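Probable hydrogenase maturation factor HypB (Methanocaldococcus jannaschii, PDB 2HF9) probably uses GTP binding and hydrolysis to help insert nickel into [NiFe] hydrogenases during their maturation, and works as a homodimer that also binds zinc. Local coordinates at residues R24-N29 / L102-V107; I147-G152 / N172-A177. All coordinates share one frame; numbering follows the deposited sequence.

Contact 1: R24-N29 / L102-V107; sequences RLADKN and LDAHLV. With ZN (zinc ion), chain D.
The flat amide of N29 meets A104 at its edge: ND2 gives a hydrogen to A104 O at 3.0 Å, with the acceptor in the amide plane and an almost straight N-H...O angle of 171°. The other flat group, the H105 ring, is approached obliquely by L25 CD1, has the ring of H109 standing at about 80° to it, and carries a zinc ion at NE2. These groups belong to a helix-helix contact in which helix 18-35 packs against the first turn of helix 104-111, beside a zinc site built from histidines one turn apart on the latter helix. ND2 also donates to L138 O; an asparagine suits this buried place because one amide nitrogen serves a helix carbonyl and a loop carbonyl together.

Next to this bond the helices come close because small residues face each other. A104 CB lies 3.4 Å from A26 N and 4.0 Å from A26 CB, and an alanine suits the place because its methyl fits directly against the backbone of helix 18-35. L25 adds the greasy flank. Its CB touches A104 CB at 3.8 Å, while CD1 reaches H105 CB at 3.6 Å, the two side chains running alongside and pointing the same way. In H105 the ring is anti to the backbone N (chi1 179°), which swings it off the helix, where NE2 binds the zinc, and leaves CB to face the leucine. V107 CG1 brushes N29 ND2 from the next turn.

The start of helix 104-111 is fixed twice: N22 OD1 accepts from A104 N, and D103 is the N-cap. An aspartate suits that post, since its short carboxylate bends back over the first turn and D103 OD1 takes the hydrogen of L106 N at 2.9 Å.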
ATOM      1  N   ARG A  24     -12.518  19.343 -13.327  1.00 22.90           N
ATOM      2  CA  ARG A  24     -13.726  19.645 -14.102  1.00 22.37           C
ATOM      3  C   ARG A  24     -14.715  18.481 -14.052  1.00 21.43           C
ATOM      4  O   ARG A  24     -15.912  18.683 -13.841  1.00 21.13           O
ATOM      5  CB  ARG A  24     -13.387  19.959 -15.566  1.00 22.52           C
ATOM      6  CG  ARG A  24     -12.587  21.240 -15.799  1.00 23.26           C
ATOM      7  CD  ARG A  24     -12.658  21.698 -17.262  1.00 23.37           C
ATOM      8  NE  ARG A  24     -12.388  20.620 -18.219  1.00 26.23           N
ATOM      9  CZ  ARG A  24     -11.216  20.406 -18.817  1.00 26.81           C
ATOM     10  NH1 ARG A  24     -10.174  21.192 -18.569  1.00 27.62           N
ATOM     11  NH2 ARG A  24     -11.084  19.398 -19.669  1.00 26.58           N
ATOM     12  N   LEU A  25     -14.204  17.266 -14.241  1.00 20.33           N
ATOM     13  CA  LEU A  25     -15.042  16.071 -14.258  1.00 19.34           C
ATOM     14  C   LEU A  25     -15.562  15.728 -12.865  1.00 18.77           C
ATOM     15  O   LEU A  25     -16.687  15.254 -12.719  1.00 18.25           O
ATOM     16  CB  LEU A  25     -14.289  14.887 -14.872  1.00 19.35           C
ATOM     17  CG  LEU A  25     -13.919  15.008 -16.354  1.00 19.08           C
ATOM     18  CD1 LEU A  25     -13.315  13.713 -16.856  1.00 18.57           C
ATOM     19  CD2 LEU A  25     -15.125  15.396 -17.209  1.00 19.19           C
ATOM     20  N   ALA A  26     -14.733  15.979 -11.852  1.00 18.36           N
ATOM     21  CA  ALA A  26     -15.119  15.793 -10.453  1.00 18.15           C
ATOM     22  C   ALA A  26     -16.285  16.698 -10.063  1.00 18.08           C
ATOM     23  O   ALA A  26     -17.227  16.257  -9.403  1.00 18.05           O
ATOM     24  CB  ALA A  26     -13.930  16.034  -9.538  1.00 18.11           C
ATOM     25  N   ASP A  27     -16.224  17.960 -10.483  1.00 18.12           N
ATOM     26  CA  ASP A  27     -17.290  18.919 -10.196  1.00 18.28           C
ATOM     27  C   ASP A  27     -18.585  18.530 -10.894  1.00 17.95           C
ATOM     28  O   ASP A  27     -19.668  18.689 -10.330  1.00 18.14           O
ATOM     29  CB  ASP A  27     -16.869  20.341 -10.579  1.00 18.62           C
ATOM     30  CG  ASP A  27     -15.880  20.946  -9.594  1.00 19.97           C
ATOM     31  OD1 ASP A  27     -15.792  20.462  -8.442  1.00 20.88           O
ATOM     32  OD2 ASP A  27     -15.184  21.915  -9.973  1.00 21.65           O
ATOM     33  N   LYS A  28     -18.459  18.008 -12.113  1.00 17.65           N
ATOM     34  CA  LYS A  28     -19.599  17.499 -12.877  1.00 17.34           C
ATOM     35  C   LYS A  28     -20.226  16.267 -12.218  1.00 16.86           C
ATOM     36  O   LYS A  28     -21.455  16.140 -12.174  1.00 16.53           O
ATOM     37  CB  LYS A  28     -19.183  17.202 -14.319  1.00 17.44           C
ATOM     38  CG  LYS A  28     -18.822  18.461 -15.099  1.00 18.24           C
ATOM     39  CD  LYS A  28     -18.264  18.156 -16.477  1.00 18.99           C
ATOM     40  CE  LYS A  28     -17.849  19.449 -17.178  1.00 20.25           C
ATOM     41  NZ  LYS A  28     -19.013  20.344 -17.470  1.00 20.42           N
ATOM     42  N   ASN A  29     -19.375  15.378 -11.703  1.00 16.43           N
ATOM     43  CA  ASN A  29     -19.821  14.221 -10.926  1.00 16.25           C
ATOM     44  C   ASN A  29     -20.608  14.645  -9.687  1.00 16.23           C
ATOM     45  O   ASN A  29     -21.681  14.104  -9.427  1.00 15.95           O
ATOM     46  CB  ASN A  29     -18.637  13.338 -10.502  1.00 15.77           C
ATOM     47  CG  ASN A  29     -17.950  12.649 -11.675  1.00 15.90           C
ATOM     48  OD1 ASN A  29     -18.437  12.662 -12.811  1.00 14.55           O
ATOM     49  ND2 ASN A  29     -16.800  12.033 -11.395  1.00 14.57           N
ATOM     50  N   LEU A 102      -8.133   5.659  -8.777  1.00 17.12           N
ATOM     51  CA  LEU A 102      -9.301   5.941  -9.605  1.00 16.63           C
ATOM     52  C   LEU A 102      -9.255   7.420  -9.982  1.00 16.34           C
ATOM     53  O   LEU A 102      -8.571   8.203  -9.325  1.00 16.70           O
ATOM     54  CB  LEU A 102     -10.599   5.641  -8.846  1.00 16.35           C
ATOM     55  CG  LEU A 102     -10.976   4.188  -8.545  1.00 15.84           C
ATOM     56  CD1 LEU A 102     -12.174   4.160  -7.618  1.00 16.22           C
ATOM     57  CD2 LEU A 102     -11.277   3.416  -9.812  1.00 15.55           C
ATOM     58  N   ASP A 103      -9.975   7.801 -11.034  1.00 16.13           N
ATOM     59  CA  ASP A 103     -10.125   9.218 -11.383  1.00 15.91           C
ATOM     60  C   ASP A 103     -11.596   9.574 -11.627  1.00 15.62           C
ATOM     61  O   ASP A 103     -12.443   8.688 -11.700  1.00 15.51           O
ATOM     62  CB  ASP A 103      -9.208   9.611 -12.559  1.00 16.11           C
ATOM     63  CG  ASP A 103      -9.596   8.950 -13.883  1.00 16.97           C
ATOM     64  OD1 ASP A 103     -10.708   8.406 -14.003  1.00 16.99           O
ATOM     65  OD2 ASP A 103      -8.771   8.992 -14.823  1.00 18.71           O
ATOM     66  N   ALA A 104     -11.898  10.866 -11.734  1.00 15.52           N
ATOM     67  CA  ALA A 104     -13.279  11.321 -11.933  1.00 15.55           C
ATOM     68  C   ALA A 104     -13.895  10.812 -13.240  1.00 15.70           C
ATOM     69  O   ALA A 104     -15.100  10.559 -13.309  1.00 15.65           O
ATOM     70  CB  ALA A 104     -13.354  12.833 -11.868  1.00 15.47           C
ATOM     71  N   HIS A 105     -13.060  10.661 -14.267  1.00 15.54           N
ATOM     72  CA  HIS A 105     -13.499  10.189 -15.572  1.00 15.57           C
ATOM     73  C   HIS A 105     -14.103   8.787 -15.497  1.00 15.44           C
ATOM     74  O   HIS A 105     -15.242   8.570 -15.924  1.00 15.19           O
ATOM     75  CB  HIS A 105     -12.338  10.233 -16.576  1.00 15.57           C
ATOM     76  CG  HIS A 105     -12.699   9.735 -17.939  1.00 16.26           C
ATOM     77  ND1 HIS A 105     -11.973   8.763 -18.593  1.00 16.89           N
ATOM     78  CD2 HIS A 105     -13.720  10.063 -18.765  1.00 16.22           C
ATOM     79  CE1 HIS A 105     -12.527   8.520 -19.768  1.00 17.89           C
ATOM     80  NE2 HIS A 105     -13.588   9.296 -19.897  1.00 17.05           N
ATOM     81  N   LEU A 106     -13.340   7.847 -14.944  1.00 15.25           N
ATOM     82  CA  LEU A 106     -13.803   6.471 -14.807  1.00 15.46           C
ATOM     83  C   LEU A 106     -15.011   6.380 -13.869  1.00 15.05           C
ATOM     84  O   LEU A 106     -15.963   5.646 -14.153  1.00 14.80           O
ATOM     85  CB  LEU A 106     -12.658   5.547 -14.362  1.00 15.64           C
ATOM     86  CG  LEU A 106     -11.921   4.725 -15.437  1.00 16.56           C
ATOM     87  CD1 LEU A 106     -11.437   5.565 -16.619  1.00 17.94           C
ATOM     88  CD2 LEU A 106     -10.750   3.967 -14.818  1.00 16.60           C
ATOM     89  N   VAL A 107     -14.972   7.142 -12.775  1.00 14.61           N
ATOM     90  CA  VAL A 107     -16.090   7.224 -11.831  1.00 14.49           C
ATOM     91  C   VAL A 107     -17.345   7.802 -12.504  1.00 14.63           C
ATOM     92  O   VAL A 107     -18.446   7.298 -12.299  1.00 14.45           O
ATOM     93  CB  VAL A 107     -15.710   8.014 -10.543  1.00 14.38           C
ATOM     94  CG1 VAL A 107     -16.947   8.366  -9.713  1.00 13.95           C
ATOM     95  CG2 VAL A 107     -14.711   7.216  -9.705  1.00 14.27           C
TER
HETATM   96 ZN    ZN D 302     -15.060   9.343 -21.033  0.50 14.15          ZN

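Contact 2: I147-G152 / N172-A177; sequences ISTTEG and NKIDLA. With GSP (5'-guanosine-diphosphate-monothiophosphate), chain E; GSP (5'-guanosine-diphosphate-monothiophosphate), chain H.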
ATOM      1  N   ILE A 147      -6.163   3.733   7.407  1.00  9.06           N
ATOM      2  CA  ILE A 147      -4.902   3.045   7.636  1.00  9.58           C
ATOM      3  C   ILE A 147      -5.090   2.128   8.830  1.00  9.52           C
ATOM      4  O   ILE A 147      -6.120   2.183   9.505  1.00 10.04           O
ATOM      5  CB  ILE A 147      -3.689   4.002   7.837  1.00  9.78           C
ATOM      6  CG1 ILE A 147      -3.902   4.975   9.019  1.00 10.33           C
ATOM      7  CG2 ILE A 147      -3.303   4.675   6.504  1.00 10.39           C
ATOM      8  CD1 ILE A 147      -4.721   6.230   8.709  1.00 12.36           C
ATOM      9  N   SER A 148      -4.120   1.265   9.084  1.00  9.30           N
ATOM     10  CA  SER A 148      -4.272   0.339  10.189  1.00  9.36           C
ATOM     11  C   SER A 148      -2.994   0.193  10.995  1.00  9.47           C
ATOM     12  O   SER A 148      -1.893   0.445  10.491  1.00  9.21           O
ATOM     13  CB  SER A 148      -4.791  -1.013   9.693  1.00  9.28           C
ATOM     14  OG  SER A 148      -3.789  -1.724   8.999  1.00  9.64           O
ATOM     15  N   THR A 149      -3.151  -0.211  12.254  1.00  9.53           N
ATOM     16  CA  THR A 149      -2.025  -0.337  13.181  1.00  9.97           C
ATOM     17  C   THR A 149      -0.929  -1.265  12.647  1.00 10.15           C
ATOM     18  O   THR A 149       0.250  -1.054  12.920  1.00 10.34           O
ATOM     19  CB  THR A 149      -2.486  -0.827  14.576  1.00 10.11           C
ATOM     20  OG1 THR A 149      -3.023  -2.150  14.468  1.00 10.18           O
ATOM     21  CG2 THR A 149      -3.556   0.110  15.151  1.00  9.35           C
ATOM     22  N   THR A 150      -1.328  -2.264  11.859  1.00 10.12           N
ATOM     23  CA  THR A 150      -0.408  -3.300  11.381  1.00 10.51           C
ATOM     24  C   THR A 150       0.576  -2.832  10.304  1.00 10.84           C
ATOM     25  O   THR A 150       1.505  -3.563   9.950  1.00 10.98           O
ATOM     26  CB  THR A 150      -1.155  -4.569  10.917  1.00 10.35           C
ATOM     27  OG1 THR A 150      -2.063  -4.250   9.852  1.00 10.28           O
ATOM     28  CG2 THR A 150      -1.920  -5.181  12.076  1.00 10.17           C
ATOM     29  N   GLU A 151       0.365  -1.621   9.796  1.00 11.28           N
ATOM     30  CA  GLU A 151       1.284  -0.987   8.851  1.00 11.55           C
ATOM     31  C   GLU A 151       2.418  -0.261   9.591  1.00 11.99           C
ATOM     32  O   GLU A 151       3.389   0.179   8.980  1.00 11.81           O
ATOM     33  CB  GLU A 151       0.522  -0.014   7.947  1.00 11.63           C
ATOM     34  CG  GLU A 151      -0.493  -0.691   7.015  1.00 11.67           C
ATOM     35  CD  GLU A 151      -1.829   0.040   6.942  1.00 12.76           C
ATOM     36  OE1 GLU A 151      -1.859   1.281   7.108  1.00 12.97           O
ATOM     37  OE2 GLU A 151      -2.856  -0.635   6.709  1.00 11.76           O
ATOM     38  N   GLY A 152       2.286  -0.145  10.910  1.00 12.54           N
ATOM     39  CA  GLY A 152       3.254   0.584  11.729  1.00 13.29           C
ATOM     40  C   GLY A 152       2.722   1.944  12.136  1.00 13.69           C
ATOM     41  O   GLY A 152       1.895   2.539  11.431  1.00 13.87           O
ATOM     42  N   ASN A 172      -7.523   1.892  11.877  1.00  6.36           N
ATOM     43  CA  ASN A 172      -8.205   0.615  12.020  1.00  6.35           C
ATOM     44  C   ASN A 172      -7.289  -0.444  12.649  1.00  6.69           C
ATOM     45  O   ASN A 172      -6.083  -0.216  12.813  1.00  6.48           O
ATOM     46  CB  ASN A 172      -8.737   0.152  10.647  1.00  6.34           C
ATOM     47  CG  ASN A 172      -9.678  -1.041  10.739  1.00  6.54           C
ATOM     48  OD1 ASN A 172      -9.648  -1.934   9.880  1.00  8.32           O
ATOM     49  ND2 ASN A 172     -10.513  -1.068  11.770  1.00  5.12           N
ATOM     50  N   LYS A 173      -7.877  -1.588  13.001  1.00  6.88           N
ATOM     51  CA  LYS A 173      -7.173  -2.730  13.608  1.00  7.42           C
ATOM     52  C   LYS A 173      -6.534  -2.379  14.953  1.00  7.86           C
ATOM     53  O   LYS A 173      -5.442  -2.854  15.265  1.00  8.09           O
ATOM     54  CB  LYS A 173      -6.122  -3.326  12.650  1.00  7.24           C
ATOM     55  CG  LYS A 173      -6.671  -3.789  11.304  1.00  7.33           C
ATOM     56  CD  LYS A 173      -5.589  -4.452  10.458  1.00  7.49           C
ATOM     57  CE  LYS A 173      -6.011  -4.525   9.002  1.00  8.44           C
ATOM     58  NZ  LYS A 173      -4.811  -4.596   8.102  1.00 10.25           N
ATOM     59  N   ILE A 174      -7.219  -1.566  15.755  1.00  8.40           N
ATOM     60  CA  ILE A 174      -6.676  -1.181  17.065  1.00  8.94           C
ATOM     61  C   ILE A 174      -6.520  -2.387  17.995  1.00  9.50           C
ATOM     62  O   ILE A 174      -5.727  -2.352  18.939  1.00  9.31           O
ATOM     63  CB  ILE A 174      -7.471  -0.027  17.755  1.00  9.02           C
ATOM     64  CG1 ILE A 174      -8.923  -0.439  18.057  1.00  8.80           C
ATOM     65  CG2 ILE A 174      -7.361   1.265  16.927  1.00  8.47           C
ATOM     66  CD1 ILE A 174      -9.688   0.554  18.947  1.00  9.24           C
ATOM     67  N   ASP A 175      -7.254  -3.459  17.695  1.00  9.76           N
ATOM     68  CA  ASP A 175      -7.140  -4.713  18.436  1.00 10.60           C
ATOM     69  C   ASP A 175      -5.783  -5.409  18.244  1.00 11.05           C
ATOM     70  O   ASP A 175      -5.426  -6.298  19.017  1.00 11.32           O
ATOM     71  CB  ASP A 175      -8.305  -5.653  18.097  1.00 10.30           C
ATOM     72  CG  ASP A 175      -8.374  -6.005  16.617  1.00 10.76           C
ATOM     73  OD1 ASP A 175      -8.732  -5.130  15.794  1.00 10.57           O
ATOM     74  OD2 ASP A 175      -8.085  -7.171  16.277  1.00 10.94           O
ATOM     75  N   LEU A 176      -5.025  -4.982  17.235  1.00 11.82           N
ATOM     76  CA  LEU A 176      -3.737  -5.612  16.906  1.00 12.62           C
ATOM     77  C   LEU A 176      -2.515  -4.742  17.227  1.00 13.30           C
ATOM     78  O   LEU A 176      -1.383  -5.127  16.923  1.00 13.18           O
ATOM     79  CB  LEU A 176      -3.706  -6.017  15.426  1.00 12.53           C
ATOM     80  CG  LEU A 176      -4.860  -6.876  14.904  1.00 12.46           C
ATOM     81  CD1 LEU A 176      -4.754  -7.058  13.402  1.00 12.31           C
ATOM     82  CD2 LEU A 176      -4.903  -8.219  15.606  1.00 12.76           C
ATOM     83  N   ALA A 177      -2.747  -3.585  17.846  1.00 13.97           N
ATOM     84  CA  ALA A 177      -1.697  -2.578  18.037  1.00 14.75           C
ATOM     85  C   ALA A 177      -0.535  -3.067  18.904  1.00 15.10           C
ATOM     86  O   ALA A 177       0.632  -2.838  18.578  1.00 15.37           O
ATOM     87  CB  ALA A 177      -2.291  -1.300  18.612  1.00 14.75           C
TER
HETATM   88  PG  GSP E 300      -7.677  -4.187  -0.337  1.00 11.07           P
HETATM   89  O3B GSP E 300      -7.851  -4.387   1.250  1.00  9.62           O
HETATM   90  S1G GSP E 300      -6.489  -2.977  -0.643  1.00 14.64           S
HETATM   91  O2G GSP E 300      -7.213  -5.549  -0.887  1.00 11.12           O
HETATM   92  O3G GSP E 300      -9.037  -3.813  -0.949  1.00 11.07           O
HETATM   93  PB  GSP E 300      -8.961  -3.643   2.155  1.00  7.54           P
HETATM   94  O1B GSP E 300      -8.404  -2.357   2.622  1.00  6.95           O
HETATM   95  O2B GSP E 300     -10.265  -3.496   1.482  1.00  6.70           O
HETATM   96  PA  GSP E 300     -10.022  -5.771   3.834  1.00  8.40           P
HETATM   97  O1A GSP E 300     -11.367  -5.255   4.183  1.00  7.61           O
HETATM   98  O2A GSP E 300     -10.084  -6.796   2.761  1.00  7.27           O
HETATM   99  O3A GSP E 300      -8.997  -4.585   3.465  1.00  7.92           O
HETATM  100  O5' GSP E 300      -9.334  -6.323   5.172  1.00  8.66           O
HETATM  101  C5' GSP E 300      -8.019  -6.843   5.156  1.00  9.19           C
HETATM  102  C4' GSP E 300      -7.860  -7.879   6.264  1.00  9.10           C
HETATM  103  O4' GSP E 300      -7.855  -7.253   7.537  1.00  8.82           O
HETATM  104  C3' GSP E 300      -8.981  -8.904   6.297  1.00  9.46           C
HETATM  105  O3' GSP E 300      -8.370 -10.137   6.605  1.00 10.23           O
HETATM  106  C2' GSP E 300      -9.864  -8.455   7.441  1.00  9.52           C
HETATM  107  O2' GSP E 300     -10.500  -9.531   8.078  1.00 11.22           O
HETATM  108  C1' GSP E 300      -8.860  -7.805   8.373  1.00  8.75           C
HETATM  109  N9  GSP E 300      -9.352  -6.700   9.210  1.00  8.24           N
HETATM  110  C8  GSP E 300      -9.946  -5.527   8.813  1.00  8.37           C
HETATM  111  N7  GSP E 300     -10.178  -4.783   9.917  1.00  8.78           N
HETATM  112  C5  GSP E 300      -9.727  -5.452  11.002  1.00  8.34           C
HETATM  113  C6  GSP E 300      -9.708  -5.151  12.363  1.00  8.74           C
HETATM  114  O6  GSP E 300     -10.169  -4.087  12.772  1.00  7.63           O
HETATM  115  N1  GSP E 300      -9.157  -6.059  13.250  1.00  8.29           N
HETATM  116  C2  GSP E 300      -8.636  -7.258  12.789  1.00  8.22           C
HETATM  117  N2  GSP E 300      -8.113  -8.130  13.645  1.00  8.01           N
HETATM  118  N3  GSP E 300      -8.653  -7.551  11.438  1.00  8.10           N
HETATM  119  C4  GSP E 300      -9.191  -6.656  10.565  1.00  8.28           C
HETATM  120  PG  GSP H 300       7.133   1.187   4.987  1.00 12.52           P
HETATM  121  O3B GSP H 300       6.986  -0.081   5.968  1.00  9.32           O
HETATM  122  S1G GSP H 300       6.279   0.947   3.509  1.00 14.52           S
HETATM  123  O2G GSP H 300       6.564   2.383   5.775  1.00 11.48           O
HETATM  124  O3G GSP H 300       8.622   1.425   4.700  1.00 11.52           O
HETATM  125  PB  GSP H 300       7.936  -1.383   5.966  1.00  9.26           P
HETATM  126  O1B GSP H 300       7.454  -2.303   4.915  1.00  9.44           O
HETATM  127  O2B GSP H 300       9.372  -1.065   5.867  1.00  8.32           O
HETATM  128  PA  GSP H 300       8.305  -1.915   8.785  1.00 10.14           P
HETATM  129  O1A GSP H 300       9.580  -2.661   8.802  1.00  9.15           O
HETATM  130  O2A GSP H 300       8.478  -0.494   9.176  1.00  8.61           O
HETATM  131  O3A GSP H 300       7.561  -2.083   7.370  1.00  8.94           O
HETATM  132  O5' GSP H 300       7.256  -2.666   9.744  1.00 10.13           O
HETATM  133  C5' GSP H 300       5.967  -2.131   9.974  1.00 10.49           C
HETATM  134  C4' GSP H 300       5.464  -2.625  11.328  1.00 10.87           C
HETATM  135  O4' GSP H 300       5.234  -4.025  11.276  1.00 10.12           O
HETATM  136  C3' GSP H 300       6.485  -2.398  12.432  1.00 11.45           C
HETATM  137  O3' GSP H 300       5.779  -1.964  13.570  1.00 12.94           O
HETATM  138  C2' GSP H 300       7.093  -3.764  12.680  1.00 11.22           C
HETATM  139  O2' GSP H 300       7.474  -3.918  14.023  1.00 12.60           O
HETATM  140  C1' GSP H 300       5.946  -4.686  12.308  1.00 10.02           C
HETATM  141  N9  GSP H 300       6.336  -6.026  11.838  1.00 10.21           N
HETATM  142  C8  GSP H 300       7.133  -6.360  10.768  1.00 10.03           C
HETATM  143  N7  GSP H 300       7.189  -7.711  10.694  1.00 10.18           N
HETATM  144  C5  GSP H 300       6.434  -8.240  11.684  1.00 10.09           C
HETATM  145  C6  GSP H 300       6.133  -9.547  12.068  1.00  9.98           C
HETATM  146  O6  GSP H 300       6.597 -10.506  11.458  1.00  9.35           O
HETATM  147  N1  GSP H 300       5.304  -9.766  13.151  1.00  9.76           N
HETATM  148  C2  GSP H 300       4.775  -8.698  13.852  1.00 10.36           C
HETATM  149  N2  GSP H 300       3.980  -8.904  14.894  1.00  9.53           N
HETATM  150  N3  GSP H 300       5.075  -7.407  13.468  1.00  9.98           N
HETATM  151  C4  GSP H 300       5.887  -7.184  12.403  1.00  9.85           C
HETATM  152  O   HOH W   1      -2.829  -3.164   6.125  1.00  8.45           O
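The guanine pocket at the carboxyl ends of the parallel strands 142-148 and 168-172 is where T149 and K173 join two loops. The last rung of the sheet leads into it: N172 N donates to I147 O at 2.8 Å, and T149 N to N172 O at 3.0 Å. T149 OG1 then binds K173 O at 2.6 Å from above the carbonyl plane, while L176 N reaches that oxygen from the opposite face. A threonine suits this spot because, with OG1 held between backbone N and carbonyl carbon (chi1 64°), CG2 is left to pack on A177 CB.

Residues 172-175 are the NKxD motif of P-loop GTPases. D175 reads the base with both carboxylate oxygens, OD1 taking the hydrogen of guanine N1 at 2.7 Å and OD2 that of N2. K173 stretches out over one face of the guanine, its CG 3.5 Å from C5 of the base, and its NZ donates to S148 OG at 3.2 Å, to G48 O and to T150 O of the second subunit. An alanine in place of K173 would probably leave S148 OG and those two carbonyls without their amino donor and the base without the methylenes, from CG onward, that cover one face.

S148 OG accepts from K173 NZ and donates to E151 OE2 at 2.7 Å, from above the carboxylate plane; E151 OE1 accepts from S148 N, and a water donates to E151 OE2 and accepts a weak bond from K173 NZ. T150 CG2 packs on L176 CD1 at 3.6 Å. G152 takes backbone angles (phi 104°) that only a residue without a side chain accepts comfortably, and its CA lies beside C4' of the nucleotide bound by the second subunit.

Overall arrangement
Both contacts are largely buried, yet they lie on opposite sides of the chain's centre, with centres about 31 Å apart and nearest atoms about 16 Å apart. They share no helix or strand. Contact 1 sets the N-terminal helix 18-35 on helix 104-111, with a single side-chain-to-backbone bond among alanine, leucine and valine side chains and a zinc ion on its partly exposed H105. Contact 2 sits at the carboxyl ends of two inner strands of the parallel sheet, where backbone and side-chain bonds interlock beside two nucleotides and the second subunit, which does not touch contact 1. Packing of helices thus dominates one, polar recognition the other.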